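Sensor protein (Bacteroides thetaiotaomicron, PDB 2X7X) binds fructose in this periplasmic domain and probably signals it through a hybrid two-component system with histidine kinase and DNA-binding domains. Local coordinates at residues S38-S43 / V55-D60; S69-A74 / T135-S140; D164-A169 / D180-R185. One frame throughout, in Å; residues are numbered along the deposited sequence.

Contact 1: S38-S43 / V55-D60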
loop_
_atom_site.group_PDB
_atom_site.type_symbol
_atom_site.label_atom_id
_atom_site.label_comp_id
_atom_site.label_asym_id
_atom_site.label_seq_id
_atom_site.Cartn_x
_atom_site.Cartn_y
_atom_site.Cartn_z
ATOM N N SER A 38 30.852 2.166 -1.733
ATOM C CA SER A 38 30.871 1.008 -0.856
ATOM C C SER A 38 30.208 1.362 0.482
ATOM O O SER A 38 30.565 2.359 1.123
ATOM C CB SER A 38 32.316 0.538 -0.648
ATOM O OG SER A 38 32.441 -0.306 0.483
ATOM N N VAL A 39 29.232 0.551 0.885
ATOM C CA VAL A 39 28.557 0.744 2.166
ATOM C C VAL A 39 28.869 -0.406 3.113
ATOM O O VAL A 39 28.669 -1.580 2.788
ATOM C CB VAL A 39 27.023 0.890 2.015
ATOM C CG1 VAL A 39 26.382 1.114 3.370
ATOM C CG2 VAL A 39 26.674 2.032 1.072
ATOM N N GLU A 40 29.363 -0.045 4.287
ATOM C CA GLU A 40 29.663 -0.989 5.338
ATOM C C GLU A 40 28.726 -0.707 6.515
ATOM O O GLU A 40 28.466 0.455 6.836
ATOM C CB GLU A 40 31.110 -0.794 5.752
ATOM C CG GLU A 40 31.664 -1.826 6.699
ATOM C CD GLU A 40 33.131 -1.591 6.983
ATOM O OE1 GLU A 40 33.746 -0.712 6.315
ATOM O OE2 GLU A 40 33.663 -2.286 7.878
ATOM N N ILE A 41 28.213 -1.765 7.146
ATOM C CA ILE A 41 27.181 -1.626 8.184
ATOM C C ILE A 41 27.478 -2.503 9.387
ATOM O O ILE A 41 27.763 -3.688 9.227
ATOM C CB ILE A 41 25.763 -1.974 7.647
ATOM C CG1 ILE A 41 25.398 -1.090 6.453
ATOM C CG2 ILE A 41 24.722 -1.824 8.747
ATOM C CD1 ILE A 41 24.112 -1.473 5.775
ATOM N N ARG A 42 27.393 -1.914 10.581
ATOM C CA ARG A 42 27.635 -2.625 11.851
ATOM C C ARG A 42 26.520 -2.360 12.866
ATOM O O ARG A 42 25.997 -1.243 12.950
ATOM C CB ARG A 42 28.975 -2.196 12.464
ATOM C CG ARG A 42 30.188 -2.427 11.563
ATOM C CD ARG A 42 31.429 -1.676 12.047
ATOM N NE ARG A 42 31.977 -2.207 13.300
ATOM C CZ ARG A 42 32.785 -3.263 13.388
ATOM N NH1 ARG A 42 33.150 -3.926 12.290
ATOM N NH2 ARG A 42 33.226 -3.658 14.579
ATOM N N SER A 43 26.165 -3.381 13.637
ATOM C CA SER A 43 25.168 -3.237 14.685
ATOM C C SER A 43 25.857 -3.138 16.038
ATOM O O SER A 43 26.857 -3.801 16.284
ATOM C CB SER A 43 24.174 -4.411 14.670
ATOM O OG SER A 43 23.412 -4.468 15.877
ATOM N N VAL A 55 31.970 3.475 15.807
ATOM C CA VAL A 55 32.302 4.812 15.302
ATOM C C VAL A 55 33.824 5.005 15.203
ATOM O O VAL A 55 34.323 5.467 14.176
ATOM C CB VAL A 55 31.616 5.963 16.103
ATOM C CG1 VAL A 55 31.984 7.327 15.522
ATOM C CG2 VAL A 55 30.116 5.802 16.082
ATOM N N HIS A 56 34.555 4.624 16.249
ATOM C CA HIS A 56 36.023 4.684 16.213
ATOM C C HIS A 56 36.596 3.881 15.044
ATOM O O HIS A 56 37.510 4.354 14.363
ATOM C CB HIS A 56 36.656 4.255 17.546
ATOM C CG HIS A 56 36.426 5.222 18.668
ATOM N ND1 HIS A 56 36.393 4.833 19.991
ATOM C CD2 HIS A 56 36.203 6.559 18.664
ATOM C CE1 HIS A 56 36.171 5.890 20.757
ATOM N NE2 HIS A 56 36.050 6.950 19.975
ATOM N N TYR A 57 36.039 2.690 14.808
ATOM C CA TYR A 57 36.397 1.841 13.666
ATOM C C TYR A 57 36.229 2.560 12.323
ATOM O O TYR A 57 37.121 2.527 11.469
ATOM C CB TYR A 57 35.558 0.558 13.687
ATOM C CG TYR A 57 35.783 -0.375 12.512
ATOM C CD1 TYR A 57 36.491 -1.570 12.668
ATOM C CD2 TYR A 57 35.269 -0.072 11.246
ATOM C CE1 TYR A 57 36.696 -2.435 11.586
ATOM C CE2 TYR A 57 35.472 -0.920 10.161
ATOM C CZ TYR A 57 36.184 -2.097 10.336
ATOM O OH TYR A 57 36.371 -2.930 9.251
ATOM N N PHE A 58 35.078 3.196 12.139
ATOM C CA PHE A 58 34.793 3.913 10.904
ATOM C C PHE A 58 35.687 5.147 10.742
ATOM O O PHE A 58 35.985 5.568 9.620
ATOM C CB PHE A 58 33.308 4.285 10.829
ATOM C CG PHE A 58 32.394 3.121 10.485
ATOM C CD1 PHE A 58 32.635 2.324 9.363
ATOM C CD2 PHE A 58 31.270 2.844 11.266
ATOM C CE1 PHE A 58 31.784 1.256 9.043
ATOM C CE2 PHE A 58 30.417 1.787 10.955
ATOM C CZ PHE A 58 30.669 0.993 9.842
ATOM N N MET A 59 36.116 5.713 11.867
ATOM C CA MET A 59 37.052 6.838 11.869
ATOM C C MET A 59 38.481 6.409 11.510
ATOM O O MET A 59 39.174 7.116 10.778
ATOM C CB MET A 59 37.039 7.534 13.225
ATOM C CG MET A 59 35.995 8.627 13.359
ATOM S SD MET A 59 35.732 9.174 15.061
ATOM C CE MET A 59 37.311 8.794 15.843
ATOM N N ASP A 60 38.913 5.260 12.030
ATOM C CA ASP A 60 40.211 4.679 11.681
ATOM C C ASP A 60 40.275 4.383 10.185
ATOM O O ASP A 60 41.213 4.796 9.511
ATOM C CB ASP A 60 40.487 3.401 12.486
ATOM C CG ASP A 60 40.704 3.668 13.977
ATOM O OD1 ASP A 60 40.827 4.847 14.383
ATOM O OD2 ASP A 60 40.752 2.681 14.751
#
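E40 leaves strand 38-43 with CG trans to its backbone N (chi1 -171°) and the rest of its chain extended, which carries the carboxylate to Y57 and F58 of helix 55-60. R42, two residues on, instead folds over at chi3 (69°) and lays its guanidinium on the Y57 ring. The setting is the first half of a beta-alpha-beta crossover in one lobe of the periplasmic binding protein fold. Strand 38-43 is outermost in its parallel sheet, and helix 48-60 leads past strand 8-13 to strand 65-68. The two segments run nearly antiparallel with their axes 10.5 Å apart, a gap bridged by side chains from both.

The R42 guanidinium and the Y57 ring are stacked, their planes only 10° apart, and R42 CZ lies 4.3 Å from the ring centroid, a cation-pi contact. The overlap is shifted toward the rim, so R42 NH1 sits above Y57 CE1 at 3.9 Å. D54 forms a salt bridge with R42 NE, so that the cation is held by a carboxylate as well as by a ring face.

Inside this polar layer lies the buried F58. Its CZ meets the aliphatic R42 CD at 3.5 Å, while E40 CG approaches the ring in plane at the edge, 3.9 Å from F58 CE1. E40 OE1 has E61 OE1 close by, a like charge that may raise the proton affinity of one or both carboxylates. The other oxygen, E40 OE2, comes within 3.1 Å of Y57 OH.

Contact 2: S69-A74 / T135-S140; sequences SANEAA and TGLSGS
Residues 69-74 and 135-140 make a loop-to-loop contact between the two lobes of the periplasmic binding protein fold, beside the fructose cleft. One straight backbone bond links them: A73 N, at the weakly bonded start of helix 73-85, donates to G139 O at 2.9 Å with an N-H...O angle of 170°. The same oxygen receives a CA-H...O contact from E72 CA at 3.4 Å, so both neighbouring residues close on one carbonyl.

Around this bond the E72 side chain runs at about a right angle to that of L137. E72 CG packs on L137 CD2 at 3.8 Å, and E72 OE2 lies over the turn, 3.4 Å from G139 CA. The other carboxylate oxygen, OE1, accepts from N48 ND2, which probably steadies the chain over L137. Were E72 cut back to an alanine, L137 CD2 would probably lose its cover on this side and N48 ND2 this acceptor. L137 CD2 also touches N71 ND2 at 3.9 Å, an amide hydrogen-bonded to N48 OD1.

The type I turn from L137 to S140 is closed by S140, whose backbone N and OG both donate to L137 O; the OG bond is 2.6 Å long and lies in the carbonyl plane. S140 CB rests on N71 O, which accepts from the fructose-binding R95, and the S140 side chain comes within about 6 Å of the bound fructose.

The contact thus sets the start of helix 73-85, which follows strand 65-68, against the loop joining strand 128-135 to helix 141-155, with S140 as the N-cap residue of the latter.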
loop_
_atom_site.group_PDB
_atom_site.type_symbol
_atom_site.label_atom_id
_atom_site.label_comp_id
_atom_site.label_asym_id
_atom_site.label_seq_id
_atom_site.Cartn_x
_atom_site.Cartn_y
_atom_site.Cartn_z
ATOM N N SER A 69 22.694 6.010 13.985
ATOM C CA SER A 69 21.504 6.097 14.815
ATOM C C SER A 69 21.907 5.939 16.288
ATOM O O SER A 69 22.173 4.827 16.750
ATOM C CB SER A 69 20.490 5.033 14.390
ATOM O OG SER A 69 19.579 4.765 15.446
ATOM N N ALA A 70 21.935 7.056 17.020
ATOM C CA ALA A 70 22.504 7.116 18.382
ATOM C C ALA A 70 21.721 6.363 19.470
ATOM O O ALA A 70 20.649 6.801 19.887
ATOM C CB ALA A 70 22.719 8.572 18.788
ATOM N N ASN A 71 22.292 5.255 19.947
ATOM C CA ASN A 71 21.635 4.333 20.895
ATOM C C ASN A 71 20.942 5.007 22.068
ATOM O O ASN A 71 19.786 4.718 22.366
ATOM C CB ASN A 71 22.625 3.293 21.416
ATOM C CG ASN A 71 21.965 2.249 22.295
ATOM O OD1 ASN A 71 21.140 1.474 21.833
ATOM N ND2 ASN A 71 22.343 2.210 23.561
ATOM N N GLU A 72 21.677 5.874 22.749
ATOM C CA GLU A 72 21.121 6.761 23.746
ATOM C C GLU A 72 21.719 8.111 23.431
ATOM O O GLU A 72 22.813 8.173 22.885
ATOM C CB GLU A 72 21.493 6.315 25.155
ATOM C CG GLU A 72 21.084 4.887 25.454
ATOM C CD GLU A 72 21.052 4.563 26.927
ATOM O OE1 GLU A 72 21.760 3.623 27.342
ATOM O OE2 GLU A 72 20.315 5.240 27.676
ATOM N N ALA A 73 21.006 9.182 23.764
ATOM C CA ALA A 73 21.390 10.536 23.352
ATOM C C ALA A 73 22.653 11.063 24.025
ATOM O O ALA A 73 23.599 11.475 23.349
ATOM C CB ALA A 73 20.233 11.508 23.570
ATOM N N ALA A 74 22.653 11.044 25.353
ATOM C CA ALA A 74 23.755 11.574 26.146
ATOM C C ALA A 74 25.113 10.877 25.911
ATOM O O ALA A 74 26.083 11.549 25.540
ATOM C CB ALA A 74 23.384 11.578 27.648
ATOM N N THR A 135 7.741 1.728 27.462
ATOM C CA THR A 135 8.600 2.601 26.655
ATOM C C THR A 135 9.799 1.879 26.045
ATOM O O THR A 135 10.201 0.809 26.498
ATOM C CB THR A 135 9.125 3.804 27.505
ATOM O OG1 THR A 135 10.264 3.410 28.284
ATOM C CG2 THR A 135 8.052 4.298 28.444
ATOM N N GLY A 136 10.392 2.493 25.031
ATOM C CA GLY A 136 11.734 2.104 24.573
ATOM C C GLY A 136 12.768 2.520 25.599
ATOM O O GLY A 136 12.437 3.135 26.616
ATOM N N LEU A 137 14.020 2.174 25.330
ATOM C CA LEU A 137 15.145 2.519 26.203
ATOM C C LEU A 137 15.072 3.988 26.595
ATOM O O LEU A 137 15.090 4.863 25.727
ATOM C CB LEU A 137 16.459 2.222 25.473
ATOM C CG LEU A 137 17.782 2.179 26.253
ATOM C CD1 LEU A 137 17.758 1.207 27.421
ATOM C CD2 LEU A 137 18.913 1.810 25.285
ATOM N N SER A 138 14.976 4.252 27.893
ATOM C CA SER A 138 14.723 5.621 28.411
ATOM C C SER A 138 15.578 6.742 27.808
ATOM O O SER A 138 15.046 7.786 27.415
ATOM C CB SER A 138 14.815 5.661 29.939
ATOM O OG SER A 138 13.630 5.083 30.480
ATOM N N GLY A 139 16.884 6.506 27.710
ATOM C CA GLY A 139 17.814 7.514 27.224
ATOM C C GLY A 139 17.854 7.718 25.717
ATOM O O GLY A 139 18.636 8.537 25.237
ATOM N N SER A 140 17.033 6.979 24.966
ATOM C CA SER A 140 16.977 7.167 23.511
ATOM C C SER A 140 15.967 8.263 23.190
ATOM O O SER A 140 14.968 8.398 23.894
ATOM C CB SER A 140 16.620 5.861 22.784
ATOM O OG SER A 140 15.340 5.379 23.165
#

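Contact 3: D164-A169 / D180-R185; sequences DKADAA and DSMLRR
D164, reaching from strand 164-167 to helix 180-185, packs its CB and carboxylate carbon along M182 and gives OD2 to R185. Its CB touches the methyl end of methionine, 3.9 Å from M182 CE. CG lies 3.8 Å from M182 CG, so the carboxylate carbon rests on the thioether chain. OD1 lies beside the same methyl, 3.6 Å from M182 CE, and turns back toward its own strand, where it accepts a weak bond from K165 N; it also accepts from water 1 at 2.7 Å. OD2 faces the helix and takes the arginine: R185 NH1 donates at 3.1 Å, nearly along the carboxylate C-O bond, and NH2 adds a weak bond at 3.2 Å. Both belong to a salt bridge in which one oxygen is shared by two nitrogens, and the carboxylate and guanidinium planes stand 63° apart. H186 NE2, just beyond the helix segment, is a further hydrogen-bonding partner of OD2.

The arginine is oriented from within its own helix. A bend at chi3 (-73°) folds the chain back over the preceding turn, where R185 NE and NH2 both grip S181 OG, which lies in the guanidinium plane. That side-on hold probably restricts rotation of the group and presents NH1 and NH2 to D164 OD2, which lies somewhat out of the guanidinium plane at NH1. Water 1 also spans the pair, accepting weakly from R185 NH2.

Beneath the charges, the extended chain of M182 carries CE across to the strand, where it packs on A166 CB at 3.8 Å. Outer salt bridge and inner apolar contact together seat helix 172-185 on strand 159-167, the outermost strand of its sheet, as part of the beta-alpha-beta crossover to strand 191-194 in this lobe of the periplasmic binding protein fold.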
loop_
_atom_site.group_PDB
_atom_site.type_symbol
_atom_site.label_atom_id
_atom_site.label_comp_id
_atom_site.label_asym_id
_atom_site.label_seq_id
_atom_site.Cartn_x
_atom_site.Cartn_y
_atom_site.Cartn_z
ATOM N N ASP A 164 0.423 3.624 34.955
ATOM C CA ASP A 164 1.692 2.880 35.091
ATOM C C ASP A 164 2.577 2.992 33.847
ATOM O O ASP A 164 2.079 3.099 32.722
ATOM C CB ASP A 164 1.449 1.398 35.431
ATOM C CG ASP A 164 2.544 0.812 36.327
ATOM O OD1 ASP A 164 3.728 1.205 36.189
ATOM O OD2 ASP A 164 2.210 -0.051 37.179
ATOM N N LYS A 165 3.888 2.950 34.074
ATOM C CA LYS A 165 4.888 3.123 33.021
ATOM C C LYS A 165 6.147 2.313 33.340
ATOM O O LYS A 165 6.585 2.246 34.487
ATOM C CB LYS A 165 5.241 4.603 32.881
ATOM C CG LYS A 165 6.273 4.931 31.816
ATOM C CD LYS A 165 6.410 6.446 31.624
ATOM C CE LYS A 165 6.982 7.145 32.850
ATOM N NZ LYS A 165 8.450 7.020 32.881
ATOM N N ALA A 166 6.731 1.692 32.328
ATOM C CA ALA A 166 7.946 0.939 32.528
ATOM C C ALA A 166 8.752 1.001 31.256
ATOM O O ALA A 166 8.191 1.193 30.173
ATOM C CB ALA A 166 7.627 -0.499 32.895
ATOM N N ASP A 167 10.067 0.866 31.412
ATOM C CA ASP A 167 11.036 0.875 30.328
ATOM C C ASP A 167 11.235 -0.567 29.853
ATOM O O ASP A 167 11.709 -1.413 30.612
ATOM C CB ASP A 167 12.354 1.457 30.863
ATOM C CG ASP A 167 13.423 1.581 29.803
ATOM O OD1 ASP A 167 13.373 0.858 28.780
ATOM O OD2 ASP A 167 14.333 2.410 30.007
ATOM N N ALA A 168 10.873 -0.845 28.605
ATOM C CA ALA A 168 10.918 -2.207 28.064
ATOM C C ALA A 168 12.049 -2.384 27.053
ATOM O O ALA A 168 12.141 -3.410 26.356
ATOM C CB ALA A 168 9.594 -2.556 27.434
ATOM N N ALA A 169 12.902 -1.367 26.966
ATOM C CA ALA A 169 14.114 -1.425 26.142
ATOM C C ALA A 169 13.845 -1.885 24.697
ATOM O O ALA A 169 14.646 -2.599 24.110
ATOM C CB ALA A 169 15.172 -2.311 26.824
ATOM N N ASP A 180 3.118 -8.150 33.105
ATOM C CA ASP A 180 2.712 -9.073 34.157
ATOM C C ASP A 180 2.555 -8.319 35.441
ATOM O O ASP A 180 1.543 -8.438 36.117
ATOM C CB ASP A 180 3.770 -10.133 34.388
ATOM C CG ASP A 180 3.512 -11.398 33.628
ATOM O OD1 ASP A 180 2.574 -11.455 32.811
ATOM O OD2 ASP A 180 4.266 -12.355 33.848
ATOM N N SER A 181 3.569 -7.533 35.776
ATOM C CA SER A 181 3.543 -6.754 36.998
ATOM C C SER A 181 2.362 -5.774 37.001
ATOM O O SER A 181 1.708 -5.602 38.025
ATOM C CB SER A 181 4.881 -6.032 37.199
ATOM O OG SER A 181 4.840 -5.200 38.344
ATOM N N MET A 182 2.079 -5.156 35.857
ATOM C CA MET A 182 0.981 -4.191 35.761
ATOM C C MET A 182 -0.406 -4.835 35.928
ATOM O O MET A 182 -1.259 -4.301 36.652
ATOM C CB MET A 182 1.068 -3.386 34.465
ATOM C CG MET A 182 2.230 -2.424 34.424
ATOM S SD MET A 182 2.575 -1.821 32.761
ATOM C CE MET A 182 3.836 -0.603 33.102
ATOM N N LEU A 183 -0.621 -5.980 35.276
ATOM C CA LEU A 183 -1.876 -6.725 35.413
ATOM C C LEU A 183 -2.146 -7.105 36.875
ATOM O O LEU A 183 -3.243 -6.880 37.400
ATOM C CB LEU A 183 -1.860 -7.982 34.534
ATOM C CG LEU A 183 -1.789 -7.803 33.016
ATOM C CD1 LEU A 183 -1.160 -9.024 32.340
ATOM C CD2 LEU A 183 -3.172 -7.494 32.447
ATOM N N ARG A 184 -1.128 -7.668 37.520
ATOM C CA ARG A 184 -1.202 -8.086 38.904
ATOM C C ARG A 184 -1.617 -6.918 39.819
ATOM O O ARG A 184 -2.414 -7.106 40.752
ATOM C CB ARG A 184 0.162 -8.619 39.315
ATOM C CG ARG A 184 0.197 -9.574 40.509
ATOM C CD ARG A 184 1.656 -9.975 40.840
ATOM N NE ARG A 184 2.378 -10.519 39.667
ATOM C CZ ARG A 184 3.507 -10.021 39.138
ATOM N NH1 ARG A 184 4.100 -8.954 39.673
ATOM N NH2 ARG A 184 4.055 -10.608 38.073
ATOM N N ARG A 185 -1.103 -5.721 39.529
ATOM C CA ARG A 185 -1.271 -4.549 40.406
ATOM C C ARG A 185 -2.419 -3.614 40.015
ATOM O O ARG A 185 -2.763 -2.703 40.763
ATOM C CB ARG A 185 0.057 -3.765 40.531
ATOM C CG ARG A 185 1.155 -4.555 41.273
ATOM C CD ARG A 185 2.433 -3.775 41.519
ATOM N NE ARG A 185 3.181 -3.613 40.284
ATOM C CZ ARG A 185 3.177 -2.503 39.552
ATOM N NH1 ARG A 185 2.471 -1.448 39.946
ATOM N NH2 ARG A 185 3.880 -2.449 38.422
HETATM O O HOH W 1 5.869 -0.246 36.828
#

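In the fold
The three contacts follow one another along the chain and span both lobes of the sugar-binding domain. Contacts 1 and 3 lie at the edge strands of the two sheets, 38-43 and 159-167, with centres about 37 Å apart. Contact 2 lies between them, its centre about 20 Å from that of contact 1 and about 19 Å from that of contact 3, where the lobes meet beside the fructose. Contacts 2 and 3 also share a sheet: T135 N and O probably bond to A166 O and A168 N. Equivalent strand-helix packing thus occurs in each lobe, while contact 2 joins the lobes across the cleft, consistent with a closed, sugar-bound state.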